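Local coordinates for cellulosomal scaffoldin (Acetivibrio cellulolyticus, PDB 3ZUC), which carries a family 3b carbohydrate-binding module, described here, that binds crystalline cellulose within the cellulosome, while the whole scaffoldin probably also hydrolyses beta-1,4-glucosidic links, at residues K25-N30 and S103-G108; I36-V41 and S93-L98; H44-V49 and D123-S128; S67-T72 and I89-A94. All coordinates share one frame; numbering follows the deposited sequence.

Contact 1. Residues K25-N30 and S103-G108; sequences KFRLTN and SIEVQG
Lys25 and Gln107 face each other as a non-hydrogen-bonded pair of antiparallel strands, and their side chains run alongside one another in the same direction. Lys25 bends at its third torsion (chi3 63°), which turns its ammonium group onto the amide: NZ donates to Gln107 OE1 over 2.8 Å, approaching from above the carbonyl plane, 50° out of it. A water joins the same NZ to Glu105 OE1. The two charges themselves stay 4.3 Å apart (Lys25 NZ to Glu105 OE1), too far for a direct salt bridge, and Glu105 OE1 is also hydrogen-bonded to Tyr133.

The other face is apolar. Leu28 CB lies 4.2 Å from Ile104 CG1. Beside them, Phe26 CB lies 4.3 Å from Val106 CB. Both pairs are hydrogen-bonded in both directions through the backbone; Phe26 N reaches Val106 O over 2.9 Å at 172°.

Strand 24-30 sits between strands 102-112 and 6-12, while strand 55-61 flanks 102-112 on its far edge. Phe26, Leu28 and Val106 point into the core of the beta sandwich, where they meet Ile89 and Phe91 of strand 83-91 in the second sheet.

Contact 2. Residues I36-V41 and S93-L98; sequences INLADV and SAAGTL
Leu38 leans across the strand end at Leu98, the two side chains crossing at an angle, with Leu38 CD2 4.2 Å from Leu98 CB. Its other branch, CD1, turns to the backbone instead, reaching Ala95 O at 3.9 Å, while CB of Leu38 packs against the methyl of Ala95 at 4.3 Å from CB to CB. The first torsion sets CG of Leu38 opposite the carbonyl carbon (chi1 -72°), from where its fork spans the loop between Ala95 and Leu98. Ile36 meets Leu98 on the same face, whereas Asn37 and Thr97 project from the reverse face. Ala39 is set apart, its methyl lying against the backbone of Ser93.

The backbone evidence is a two-strand antiparallel pairing. Ile36 N donates to Leu98 O and Leu98 N to Ile36 O, the latter over 2.8 Å at 169°. Two residues on, Leu38 N donates to Gly96 O at 3.2 Å and 151°, a longer and more bent bond made just as 36-41 enters its 3-10 turn. Asn37 OD1 accepts from Ala39 N at 3.1 Å, an Asx turn in which the donor stands above the amide plane. A water also lies within hydrogen-bonding distance of this OD1 and of Ser93 O.

The chemistry is therefore divided: backbone amides supply the directional bonds across the contact, the leucines, Ile36 and Ala95 supply an apolar face that continues onto Val64, Leu6, Ile104 and Phe91, and Asn37 OD1 helps shape its own turn.

Contact 3. Residues H44-V49 and D123-S128; sequences HYYFTV and DYSFNS. With CA (calcium ion), chain B; EDO (1,2-ethanediol), chain C.
A single carboxylate oxygen, Asp123 OD1, both binds the calcium ion and receives a backbone N-H from Thr48, just past the end of strand 42-47. Thr48 N donates to Asp123 OD1 over 2.9 Å, coming from above the carboxylate plane, 52° out of it. Thr48 grips the same calcium twice, through its backbone O and through OG1 at 2.4 Å; its first torsion (chi1 64°) tucks OG1 between backbone N and carbonyl carbon, so both oxygens can face the ion. A water bound to the calcium at 2.5 Å also donates to Asp123 OD2, and Asp50, Asn119 and Asp122 supply the remaining ligands.

The site joins the end of strand 42-47, in one sheet of the CBM3 beta sandwich, to a type I beta turn from Asp123 to Phe126. Within that turn Ser125 works in two ways. Its OG accepts Tyr46 N at 2.8 Å, while its own N returns a bond to Tyr46 O; OG is further bonded to Lys138 O. Its CB sits over one face of the Tyr45 ring, 3.6 Å from the centroid and 20° off the normal, a CH-pi contact. A second water bridges Tyr45 OH to Asp123 OD2, 2.6 Å from the hydroxyl, and Tyr45 OH is also hydrogen-bonded to Asn12. Tyr46 and Tyr124 run alongside each other, with Tyr46 CB 3.9 Å from Tyr124 CD1, and Tyr124 OH is hydrogen-bonded to Ile151 O.

Contact 4. Residues S67-T72 and I89-A94; sequences SNVTGT and IAFSSA
The Phe91 ring meets Val69 obliquely: Val69 CG2 lies 3.9 Å from Phe91 CE2, the valine and the phenylalanine leaving their strands abreast. Val69 CG1 goes the other way. It stands anti to the backbone N (chi1 -179°), which carries it to Ile89 CG2 at 3.6 Å, where the isoleucine slants past it. One valine thus fills the interval between Ile89 and Phe91 on the face they share.

The second flat group, the Asn68 amide, is polar. Ser92 OG donates to Asn68 OD1 over 2.9 Å, from above the amide plane by 46°, and the methyl of Ala94 also rests on this oxygen, CB to OD1 3.4 Å. Asn68 ND2 is hydrogen-bonded to Val64 O, so both ends of the amide have partners. Along the backbone Ser92 N donates to Asn68 O, and Thr70 and Ala90 exchange a reciprocal pair of bonds, Ala90 N to Thr70 O being 2.9 Å at 166°.

These bonds close the open end of the hairpin formed by strands 69-80 and 83-91. Strand 69-80 is the outermost of its sheet, with strand 83-91 next to it and strand 42-47 beyond. Val69, Ile89 and Phe91 face the opposite sheet, where Val69 meets Cys59 of strand 55-61 and Val106 of strand 102-112, and Ile89 meets Phe57 of strand 55-61; Phe91 also packs on Val41.

From the N terminus, 25-30 is the first segment, and its pairing with 103-108 (contact 1) closes a long loop that encloses contacts 2 and 4. Contact 2 begins at 36-41 and closes on 93-98; contact 4, at the open end of the hairpin of strands 69-80 and 83-91, lies within it in sequence and ends on the same Ser93 and Ala94. Contact 3 starts at 44-49 but closes only at 123-128, so it crosses contacts 1 and 2 and encloses contact 4. Contacts 1 and 4 pack face to face between the sheets, and contact 2 adjoins both. Contact 3, its centre about 25 Å from that of contact 2, ties strand 42-47 to the calcium-binding loop.

Contact 1. Residues K25-N30 and S103-G108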
loop_
_atom_site.group_PDB
_atom_site.type_symbol
_atom_site.label_atom_id
_atom_site.label_comp_id
_atom_site.label_asym_id
_atom_site.label_seq_id
_atom_site.Cartn_x
_atom_site.Cartn_y
_atom_site.Cartn_z
ATOM N N LYS A 25 -3.234 2.155 -5.335
ATOM C CA LYS A 25 -4.166 3.139 -4.811
ATOM C C LYS A 25 -4.915 2.538 -3.636
ATOM O O LYS A 25 -5.605 1.530 -3.795
ATOM C CB LYS A 25 -5.191 3.569 -5.901
ATOM C CG LYS A 25 -4.574 4.379 -6.975
ATOM C CD LYS A 25 -5.571 4.912 -7.948
ATOM C CE LYS A 25 -6.580 5.859 -7.337
ATOM N NZ LYS A 25 -7.087 6.843 -8.371
ATOM N N PHE A 26 -4.793 3.168 -2.473
ATOM C CA PHE A 26 -5.472 2.738 -1.278
ATOM C C PHE A 26 -6.531 3.756 -0.874
ATOM O O PHE A 26 -6.329 4.962 -1.028
ATOM C CB PHE A 26 -4.496 2.663 -0.092
ATOM C CG PHE A 26 -3.463 1.572 -0.164
ATOM C CD1 PHE A 26 -2.282 1.730 -0.847
ATOM C CD2 PHE A 26 -3.670 0.379 0.513
ATOM C CE1 PHE A 26 -1.329 0.669 -0.845
ATOM C CE2 PHE A 26 -2.739 -0.632 0.526
ATOM C CZ PHE A 26 -1.600 -0.486 -0.146
ATOM N N ARG A 27 -7.628 3.280 -0.298
ATOM C CA ARG A 27 -8.573 4.140 0.405
ATOM C C ARG A 27 -8.701 3.601 1.812
ATOM O O ARG A 27 -9.025 2.430 2.009
ATOM C CB ARG A 27 -9.936 4.209 -0.287
ATOM C CG ARG A 27 -10.907 5.148 0.449
ATOM C CD ARG A 27 -12.046 5.606 -0.426
ATOM N NE ARG A 27 -12.907 4.499 -0.788
ATOM C CZ ARG A 27 -13.831 4.570 -1.734
ATOM N NH1 ARG A 27 -13.991 5.693 -2.425
ATOM N NH2 ARG A 27 -14.579 3.515 -1.985
ATOM N N LEU A 28 -8.415 4.463 2.774
ATOM C CA LEU A 28 -8.426 4.111 4.181
ATOM C C LEU A 28 -9.601 4.799 4.844
ATOM O O LEU A 28 -9.724 6.017 4.743
ATOM C CB LEU A 28 -7.142 4.573 4.856
ATOM C CG LEU A 28 -5.841 4.157 4.168
ATOM C CD1 LEU A 28 -4.657 4.696 4.961
ATOM C CD2 LEU A 28 -5.746 2.655 3.913
ATOM N N THR A 29 -10.440 4.035 5.545
ATOM C CA THR A 29 -11.623 4.581 6.208
ATOM C C THR A 29 -11.581 4.280 7.686
ATOM O O THR A 29 -11.368 3.135 8.086
ATOM C CB THR A 29 -12.917 3.996 5.609
ATOM O OG1 THR A 29 -12.960 4.243 4.202
ATOM C CG2 THR A 29 -14.167 4.623 6.250
ATOM N N ASN A 30 -11.762 5.317 8.493
ATOM C CA ASN A 30 -11.936 5.130 9.923
ATOM C C ASN A 30 -13.400 4.790 10.185
ATOM O O ASN A 30 -14.258 5.643 10.047
ATOM C CB ASN A 30 -11.528 6.400 10.666
ATOM C CG ASN A 30 -11.627 6.259 12.157
ATOM O OD1 ASN A 30 -12.175 5.286 12.679
ATOM N ND2 ASN A 30 -11.095 7.228 12.866
ATOM N N SER A 103 -12.642 9.084 5.313
ATOM C CA SER A 103 -11.697 8.315 4.541
ATOM C C SER A 103 -10.729 9.209 3.801
ATOM O O SER A 103 -11.029 10.366 3.488
ATOM C CB SER A 103 -12.433 7.449 3.533
ATOM O OG SER A 103 -13.048 8.262 2.553
ATOM N N ILE A 104 -9.570 8.641 3.507
ATOM C CA ILE A 104 -8.571 9.291 2.684
ATOM C C ILE A 104 -8.064 8.313 1.639
ATOM O O ILE A 104 -7.973 7.107 1.859
ATOM C CB ILE A 104 -7.383 9.815 3.493
ATOM C CG1 ILE A 104 -6.720 8.700 4.291
ATOM C CG2 ILE A 104 -7.810 10.990 4.383
ATOM C CD1 ILE A 104 -5.349 9.060 4.861
ATOM N N GLU A 105 -7.683 8.857 0.490
ATOM C CA GLU A 105 -6.998 8.099 -0.548
ATOM C C GLU A 105 -5.485 8.301 -0.429
ATOM O O GLU A 105 -5.013 9.363 -0.010
ATOM C CB GLU A 105 -7.462 8.546 -1.945
ATOM C CG GLU A 105 -8.945 8.246 -2.224
ATOM C CD GLU A 105 -9.419 8.538 -3.646
ATOM O OE1 GLU A 105 -8.773 8.113 -4.614
ATOM O OE2 GLU A 105 -10.504 9.143 -3.792
ATOM N N VAL A 106 -4.734 7.278 -0.839
ATOM C CA VAL A 106 -3.287 7.339 -0.965
ATOM C C VAL A 106 -2.957 6.769 -2.339
ATOM O O VAL A 106 -3.159 5.585 -2.586
ATOM C CB VAL A 106 -2.605 6.528 0.126
ATOM C CG1 VAL A 106 -1.118 6.597 -0.043
ATOM C CG2 VAL A 106 -3.002 7.053 1.503
ATOM N N GLN A 107 -2.472 7.621 -3.233
ATOM C CA GLN A 107 -2.244 7.258 -4.630
ATOM C C GLN A 107 -0.759 7.409 -4.945
ATOM O O GLN A 107 -0.198 8.497 -4.789
ATOM C CB GLN A 107 -3.056 8.187 -5.527
ATOM C CG GLN A 107 -2.850 7.989 -7.005
ATOM C CD GLN A 107 -3.898 8.712 -7.802
ATOM O OE1 GLN A 107 -5.085 8.624 -7.478
ATOM N NE2 GLN A 107 -3.493 9.431 -8.837
ATOM N N GLY A 108 -0.115 6.272 -5.209
ATOM C CA GLY A 108 1.328 6.230 -5.440
ATOM C C GLY A 108 1.763 5.441 -6.673
ATOM O O GLY A 108 0.970 4.704 -7.255
HETATM O O HOH W 1 -9.442 7.670 -7.138
HETATM O O HOH W 2 -12.879 8.398 -1.976
#

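Contact 2. Residues I36-V41 and S93-L98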
loop_
_atom_site.group_PDB
_atom_site.type_symbol
_atom_site.label_atom_id
_atom_site.label_comp_id
_atom_site.label_asym_id
_atom_site.label_seq_id
_atom_site.Cartn_x
_atom_site.Cartn_y
_atom_site.Cartn_z
ATOM N N ILE A 36 -7.892 8.179 14.444
ATOM C CA ILE A 36 -6.748 7.317 14.250
ATOM C C ILE A 36 -5.531 8.174 13.933
ATOM O O ILE A 36 -5.572 9.037 13.040
ATOM C CB ILE A 36 -7.020 6.336 13.095
ATOM C CG1 ILE A 36 -8.017 5.267 13.563
ATOM C CG2 ILE A 36 -5.723 5.700 12.612
ATOM C CD1 ILE A 36 -8.558 4.390 12.468
ATOM N N ASN A 37 -4.436 7.923 14.639
ATOM C CA ASN A 37 -3.180 8.628 14.386
ATOM C C ASN A 37 -2.446 8.020 13.195
ATOM O O ASN A 37 -1.902 6.915 13.294
ATOM C CB ASN A 37 -2.287 8.597 15.633
ATOM C CG ASN A 37 -1.066 9.492 15.489
ATOM O OD1 ASN A 37 -0.742 9.939 14.392
ATOM N ND2 ASN A 37 -0.373 9.736 16.588
ATOM N N LEU A 38 -2.416 8.726 12.074
ATOM C CA LEU A 38 -1.850 8.161 10.865
ATOM C C LEU A 38 -0.362 7.892 10.975
ATOM O O LEU A 38 0.150 7.020 10.268
ATOM C CB LEU A 38 -2.136 9.060 9.671
ATOM C CG LEU A 38 -3.602 9.040 9.223
ATOM C CD1 LEU A 38 -3.866 10.173 8.244
ATOM C CD2 LEU A 38 -3.994 7.735 8.594
ATOM N N ALA A 39 0.345 8.599 11.854
ATOM C CA ALA A 39 1.780 8.368 11.989
ATOM C C ALA A 39 2.107 6.942 12.388
ATOM O O ALA A 39 3.210 6.469 12.133
ATOM C CB ALA A 39 2.387 9.340 12.995
ATOM N N ASP A 40 1.152 6.249 12.998
ATOM C CA ASP A 40 1.374 4.867 13.397
ATOM C C ASP A 40 0.889 3.853 12.377
ATOM O O ASP A 40 1.041 2.657 12.604
ATOM C CB ASP A 40 0.694 4.613 14.728
ATOM C CG ASP A 40 1.328 5.391 15.827
ATOM O OD1 ASP A 40 2.576 5.361 15.921
ATOM O OD2 ASP A 40 0.598 6.072 16.554
ATOM N N VAL A 41 0.320 4.303 11.266
ATOM C CA VAL A 41 -0.239 3.388 10.274
ATOM C C VAL A 41 0.793 3.081 9.189
ATOM O O VAL A 41 1.443 3.986 8.661
ATOM C CB VAL A 41 -1.513 3.990 9.645
ATOM C CG1 VAL A 41 -2.008 3.133 8.505
ATOM C CG2 VAL A 41 -2.599 4.142 10.695
ATOM N N SER A 93 4.211 12.525 11.030
ATOM C CA SER A 93 3.346 13.159 12.016
ATOM C C SER A 93 2.526 14.323 11.440
ATOM O O SER A 93 1.447 14.630 11.946
ATOM C CB SER A 93 4.182 13.651 13.197
ATOM O OG SER A 93 5.086 14.649 12.773
ATOM N N ALA A 94 3.027 14.970 10.391
ATOM C CA ALA A 94 2.303 16.058 9.755
ATOM C C ALA A 94 1.068 15.583 8.983
ATOM O O ALA A 94 0.181 16.382 8.680
ATOM C CB ALA A 94 3.221 16.877 8.859
ATOM N N ALA A 95 0.980 14.285 8.690
ATOM C CA ALA A 95 -0.224 13.746 8.079
ATOM C C ALA A 95 -1.440 13.889 8.996
ATOM O O ALA A 95 -2.572 13.847 8.526
ATOM C CB ALA A 95 -0.031 12.294 7.709
ATOM N N GLY A 96 -1.220 14.021 10.301
ATOM C CA GLY A 96 -2.309 14.242 11.238
ATOM C C GLY A 96 -3.132 13.005 11.526
ATOM O O GLY A 96 -2.639 11.880 11.482
ATOM N N THR A 97 -4.400 13.243 11.838
ATOM C CA THR A 97 -5.314 12.188 12.236
ATOM C C THR A 97 -6.397 11.961 11.209
ATOM O O THR A 97 -6.746 12.852 10.429
ATOM C CB THR A 97 -6.011 12.542 13.551
ATOM O OG1 THR A 97 -6.770 13.753 13.385
ATOM C CG2 THR A 97 -4.991 12.721 14.641
ATOM N N LEU A 98 -6.932 10.751 11.231
ATOM C CA LEU A 98 -8.054 10.383 10.390
ATOM C C LEU A 98 -9.291 10.348 11.275
ATOM O O LEU A 98 -9.391 9.517 12.189
ATOM C CB LEU A 98 -7.809 9.022 9.739
ATOM C CG LEU A 98 -8.888 8.536 8.768
ATOM C CD1 LEU A 98 -9.033 9.451 7.568
ATOM C CD2 LEU A 98 -8.570 7.122 8.313
HETATM O O HOH W 3 0.234 12.718 14.179
#

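Contact 3. Residues H44-V49 and D123-S128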
loop_
_atom_site.group_PDB
_atom_site.type_symbol
_atom_site.label_atom_id
_atom_site.label_comp_id
_atom_site.label_asym_id
_atom_site.label_seq_id
_atom_site.Cartn_x
_atom_site.Cartn_y
_atom_site.Cartn_z
ATOM N N HIS A 44 1.300 -2.371 3.390
ATOM C CA HIS A 44 2.173 -3.200 2.561
ATOM C C HIS A 44 1.510 -3.608 1.243
ATOM O O HIS A 44 0.331 -3.978 1.209
ATOM C CB HIS A 44 2.577 -4.512 3.245
ATOM C CG HIS A 44 3.484 -4.356 4.410
ATOM N ND1 HIS A 44 3.888 -5.434 5.169
ATOM C CD2 HIS A 44 4.081 -3.270 4.937
ATOM C CE1 HIS A 44 4.690 -5.012 6.133
ATOM N NE2 HIS A 44 4.825 -3.700 6.014
ATOM N N TYR A 45 2.333 -3.595 0.206
ATOM C CA TYR A 45 1.999 -4.130 -1.117
ATOM C C TYR A 45 3.073 -5.164 -1.473
ATOM O O TYR A 45 4.257 -4.814 -1.548
ATOM C CB TYR A 45 1.952 -3.018 -2.156
ATOM C CG TYR A 45 1.506 -3.472 -3.526
ATOM C CD1 TYR A 45 2.413 -3.961 -4.456
ATOM C CD2 TYR A 45 0.159 -3.442 -3.881
ATOM C CE1 TYR A 45 1.994 -4.399 -5.706
ATOM C CE2 TYR A 45 -0.270 -3.880 -5.119
ATOM C CZ TYR A 45 0.649 -4.349 -6.037
ATOM O OH TYR A 45 0.170 -4.743 -7.271
ATOM N N TYR A 46 2.665 -6.413 -1.675
ATOM C CA TYR A 46 3.560 -7.548 -1.882
ATOM C C TYR A 46 3.657 -7.923 -3.356
ATOM O O TYR A 46 2.647 -7.974 -4.069
ATOM C CB TYR A 46 3.019 -8.760 -1.109
ATOM C CG TYR A 46 2.972 -8.568 0.383
ATOM C CD1 TYR A 46 4.094 -8.832 1.160
ATOM C CD2 TYR A 46 1.833 -8.106 1.028
ATOM C CE1 TYR A 46 4.099 -8.657 2.523
ATOM C CE2 TYR A 46 1.822 -7.926 2.397
ATOM C CZ TYR A 46 2.951 -8.196 3.152
ATOM O OH TYR A 46 2.906 -8.023 4.522
ATOM N N PHE A 47 4.871 -8.224 -3.804
ATOM C CA PHE A 47 5.091 -8.475 -5.210
ATOM C C PHE A 47 6.356 -9.300 -5.421
ATOM O O PHE A 47 7.164 -9.479 -4.505
ATOM C CB PHE A 47 5.156 -7.131 -5.984
ATOM C CG PHE A 47 6.305 -6.231 -5.589
ATOM C CD1 PHE A 47 6.242 -5.428 -4.453
ATOM C CD2 PHE A 47 7.454 -6.152 -6.376
ATOM C CE1 PHE A 47 7.294 -4.593 -4.109
ATOM C CE2 PHE A 47 8.494 -5.317 -6.039
ATOM C CZ PHE A 47 8.421 -4.527 -4.905
ATOM N N THR A 48 6.525 -9.782 -6.649
ATOM C CA THR A 48 7.796 -10.332 -7.098
ATOM C C THR A 48 8.467 -9.299 -7.999
ATOM O O THR A 48 7.845 -8.785 -8.938
ATOM C CB THR A 48 7.679 -11.672 -7.818
ATOM O OG1 THR A 48 6.931 -11.484 -9.013
ATOM C CG2 THR A 48 7.010 -12.715 -6.942
ATOM N N VAL A 49 9.711 -8.958 -7.690
ATOM C CA VAL A 49 10.372 -7.835 -8.332
ATOM C C VAL A 49 10.730 -8.061 -9.801
ATOM O O VAL A 49 10.831 -7.089 -10.544
ATOM C CB VAL A 49 11.603 -7.404 -7.485
ATOM C CG1 VAL A 49 12.720 -8.438 -7.522
ATOM C CG2 VAL A 49 12.118 -6.030 -7.862
ATOM N N ASP A 123 2.041 -11.019 -8.968
ATOM C CA ASP A 123 2.241 -10.365 -7.692
ATOM C C ASP A 123 1.102 -10.657 -6.724
ATOM O O ASP A 123 -0.068 -10.501 -7.067
ATOM C CB ASP A 123 2.359 -8.855 -7.899
ATOM C CG ASP A 123 3.609 -8.460 -8.671
ATOM O OD1 ASP A 123 4.558 -9.279 -8.716
ATOM O OD2 ASP A 123 3.633 -7.309 -9.189
ATOM N N TYR A 124 1.448 -11.000 -5.492
ATOM C CA TYR A 124 0.471 -11.347 -4.465
ATOM C C TYR A 124 -0.611 -10.272 -4.323
ATOM O O TYR A 124 -1.794 -10.594 -4.213
ATOM C CB TYR A 124 1.199 -11.552 -3.134
ATOM C CG TYR A 124 0.352 -11.899 -1.948
ATOM C CD1 TYR A 124 -0.171 -10.930 -1.104
ATOM C CD2 TYR A 124 0.145 -13.218 -1.617
ATOM C CE1 TYR A 124 -0.900 -11.261 0.013
ATOM C CE2 TYR A 124 -0.580 -13.570 -0.504
ATOM C CZ TYR A 124 -1.112 -12.594 0.309
ATOM O OH TYR A 124 -1.843 -12.968 1.414
ATOM N N SER A 125 -0.215 -9.002 -4.302
ATOM C CA SER A 125 -1.161 -7.923 -4.052
ATOM C C SER A 125 -1.862 -7.364 -5.300
ATOM O O SER A 125 -2.757 -6.525 -5.161
ATOM C CB SER A 125 -0.481 -6.770 -3.320
ATOM O OG SER A 125 0.001 -7.140 -2.043
ATOM N N PHE A 126 -1.456 -7.781 -6.496
ATOM C CA PHE A 126 -1.986 -7.179 -7.715
ATOM C C PHE A 126 -3.421 -7.602 -7.971
ATOM O O PHE A 126 -3.758 -8.788 -7.881
ATOM C CB PHE A 126 -1.124 -7.629 -8.897
ATOM C CG PHE A 126 -1.565 -7.103 -10.249
ATOM C CD1 PHE A 126 -1.554 -5.750 -10.531
ATOM C CD2 PHE A 126 -1.900 -7.986 -11.260
ATOM C CE1 PHE A 126 -1.897 -5.274 -11.782
ATOM C CE2 PHE A 126 -2.228 -7.520 -12.527
ATOM C CZ PHE A 126 -2.230 -6.164 -12.788
ATOM N N ASN A 127 -4.251 -6.628 -8.322
ATOM C CA ASN A 127 -5.629 -6.870 -8.704
ATOM C C ASN A 127 -5.765 -6.524 -10.183
ATOM O O ASN A 127 -5.727 -5.363 -10.572
ATOM C CB ASN A 127 -6.566 -6.049 -7.830
ATOM C CG ASN A 127 -7.997 -6.429 -8.058
ATOM O OD1 ASN A 127 -8.381 -6.706 -9.187
ATOM N ND2 ASN A 127 -8.793 -6.463 -7.009
ATOM N N SER A 128 -5.881 -7.554 -11.017
ATOM C CA SER A 128 -5.896 -7.334 -12.451
ATOM C C SER A 128 -7.246 -6.776 -12.963
ATOM O O SER A 128 -7.315 -6.330 -14.107
ATOM C CB SER A 128 -5.583 -8.636 -13.189
ATOM O OG SER A 128 -6.684 -9.511 -13.084
HETATM CA CA CA B . 6.104 -9.748 -10.428
HETATM C C1 EDO C . 6.019 -8.788 7.211
HETATM O O1 EDO C . 5.072 -7.777 7.544
HETATM C C2 EDO C . 5.784 -9.273 5.794
HETATM O O2 EDO C . 4.456 -9.793 5.662
HETATM O O HOH W 4 1.749 -5.358 -9.198
HETATM O O HOH W 5 6.020 -7.280 -10.450
#

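Contact 4. Residues S67-T72 and I89-A94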
loop_
_atom_site.group_PDB
_atom_site.type_symbol
_atom_site.label_atom_id
_atom_site.label_comp_id
_atom_site.label_asym_id
_atom_site.label_seq_id
_atom_site.Cartn_x
_atom_site.Cartn_y
_atom_site.Cartn_z
ATOM N N SER A 67 3.675 14.769 0.443
ATOM C CA SER A 67 5.027 14.752 1.010
ATOM C C SER A 67 5.091 14.053 2.370
ATOM O O SER A 67 6.182 13.710 2.829
ATOM C CB SER A 67 5.598 16.172 1.147
ATOM O OG SER A 67 4.900 16.910 2.110
ATOM N N ASN A 68 3.933 13.836 2.986
ATOM C CA ASN A 68 3.849 13.152 4.267
ATOM C C ASN A 68 3.730 11.636 4.122
ATOM O O ASN A 68 3.649 10.938 5.125
ATOM C CB ASN A 68 2.667 13.708 5.056
ATOM C CG ASN A 68 2.863 15.145 5.392
ATOM O OD1 ASN A 68 3.945 15.534 5.811
ATOM N ND2 ASN A 68 1.825 15.943 5.254
ATOM N N VAL A 69 3.725 11.131 2.889
ATOM C CA VAL A 69 3.540 9.714 2.609
ATOM C C VAL A 69 4.772 9.214 1.884
ATOM O O VAL A 69 5.096 9.720 0.809
ATOM C CB VAL A 69 2.307 9.510 1.719
ATOM C CG1 VAL A 69 2.095 8.033 1.441
ATOM C CG2 VAL A 69 1.063 10.151 2.330
ATOM N N THR A 70 5.480 8.268 2.486
ATOM C CA THR A 70 6.730 7.771 1.917
ATOM C C THR A 70 6.735 6.249 1.872
ATOM O O THR A 70 5.941 5.586 2.551
ATOM C CB THR A 70 7.944 8.295 2.686
ATOM O OG1 THR A 70 7.823 7.913 4.050
ATOM C CG2 THR A 70 8.047 9.811 2.570
ATOM N N GLY A 71 7.631 5.700 1.061
ATOM C CA GLY A 71 7.694 4.273 0.856
ATOM C C GLY A 71 9.113 3.772 0.884
ATOM O O GLY A 71 10.045 4.441 0.417
ATOM N N THR A 72 9.264 2.549 1.385
ATOM C CA THR A 72 10.516 1.820 1.350
ATOM C C THR A 72 10.237 0.392 0.898
ATOM O O THR A 72 9.088 -0.050 0.881
ATOM C CB THR A 72 11.210 1.817 2.711
ATOM O OG1 THR A 72 10.311 1.270 3.665
ATOM C CG2 THR A 72 11.662 3.198 3.134
ATOM N N ILE A 89 4.499 1.548 3.054
ATOM C CA ILE A 89 4.131 2.953 3.060
ATOM C C ILE A 89 3.938 3.402 4.500
ATOM O O ILE A 89 3.300 2.704 5.293
ATOM C CB ILE A 89 2.845 3.179 2.249
ATOM C CG1 ILE A 89 3.055 2.814 0.783
ATOM C CG2 ILE A 89 2.353 4.606 2.387
ATOM C CD1 ILE A 89 1.787 2.762 -0.027
ATOM N N ALA A 90 4.485 4.577 4.814
ATOM C CA ALA A 90 4.387 5.198 6.126
ATOM C C ALA A 90 3.926 6.653 5.975
ATOM O O ALA A 90 4.057 7.274 4.915
ATOM C CB ALA A 90 5.738 5.169 6.819
ATOM N N PHE A 91 3.399 7.169 7.072
ATOM C CA PHE A 91 2.896 8.538 7.179
ATOM C C PHE A 91 3.688 9.287 8.248
ATOM O O PHE A 91 3.927 8.752 9.328
ATOM C CB PHE A 91 1.437 8.536 7.651
ATOM C CG PHE A 91 0.483 7.892 6.686
ATOM C CD1 PHE A 91 0.212 6.540 6.766
ATOM C CD2 PHE A 91 -0.163 8.642 5.720
ATOM C CE1 PHE A 91 -0.675 5.953 5.893
ATOM C CE2 PHE A 91 -1.054 8.058 4.847
ATOM C CZ PHE A 91 -1.312 6.719 4.931
ATOM N N SER A 92 4.059 10.530 7.965
ATOM C CA SER A 92 4.710 11.361 8.955
ATOM C C SER A 92 3.703 11.935 9.953
ATOM O O SER A 92 2.495 11.898 9.739
ATOM C CB SER A 92 5.403 12.518 8.258
ATOM O OG SER A 92 4.406 13.405 7.799
ATOM N N SER A 93 4.211 12.525 11.030
ATOM C CA SER A 93 3.346 13.159 12.016
ATOM C C SER A 93 2.526 14.323 11.440
ATOM O O SER A 93 1.447 14.630 11.946
ATOM C CB SER A 93 4.182 13.651 13.197
ATOM O OG SER A 93 5.086 14.649 12.773
ATOM N N ALA A 94 3.027 14.970 10.391
ATOM C CA ALA A 94 2.303 16.058 9.755
ATOM C C ALA A 94 1.068 15.583 8.983
ATOM O O ALA A 94 0.181 16.382 8.680
ATOM C CB ALA A 94 3.221 16.877 8.859
#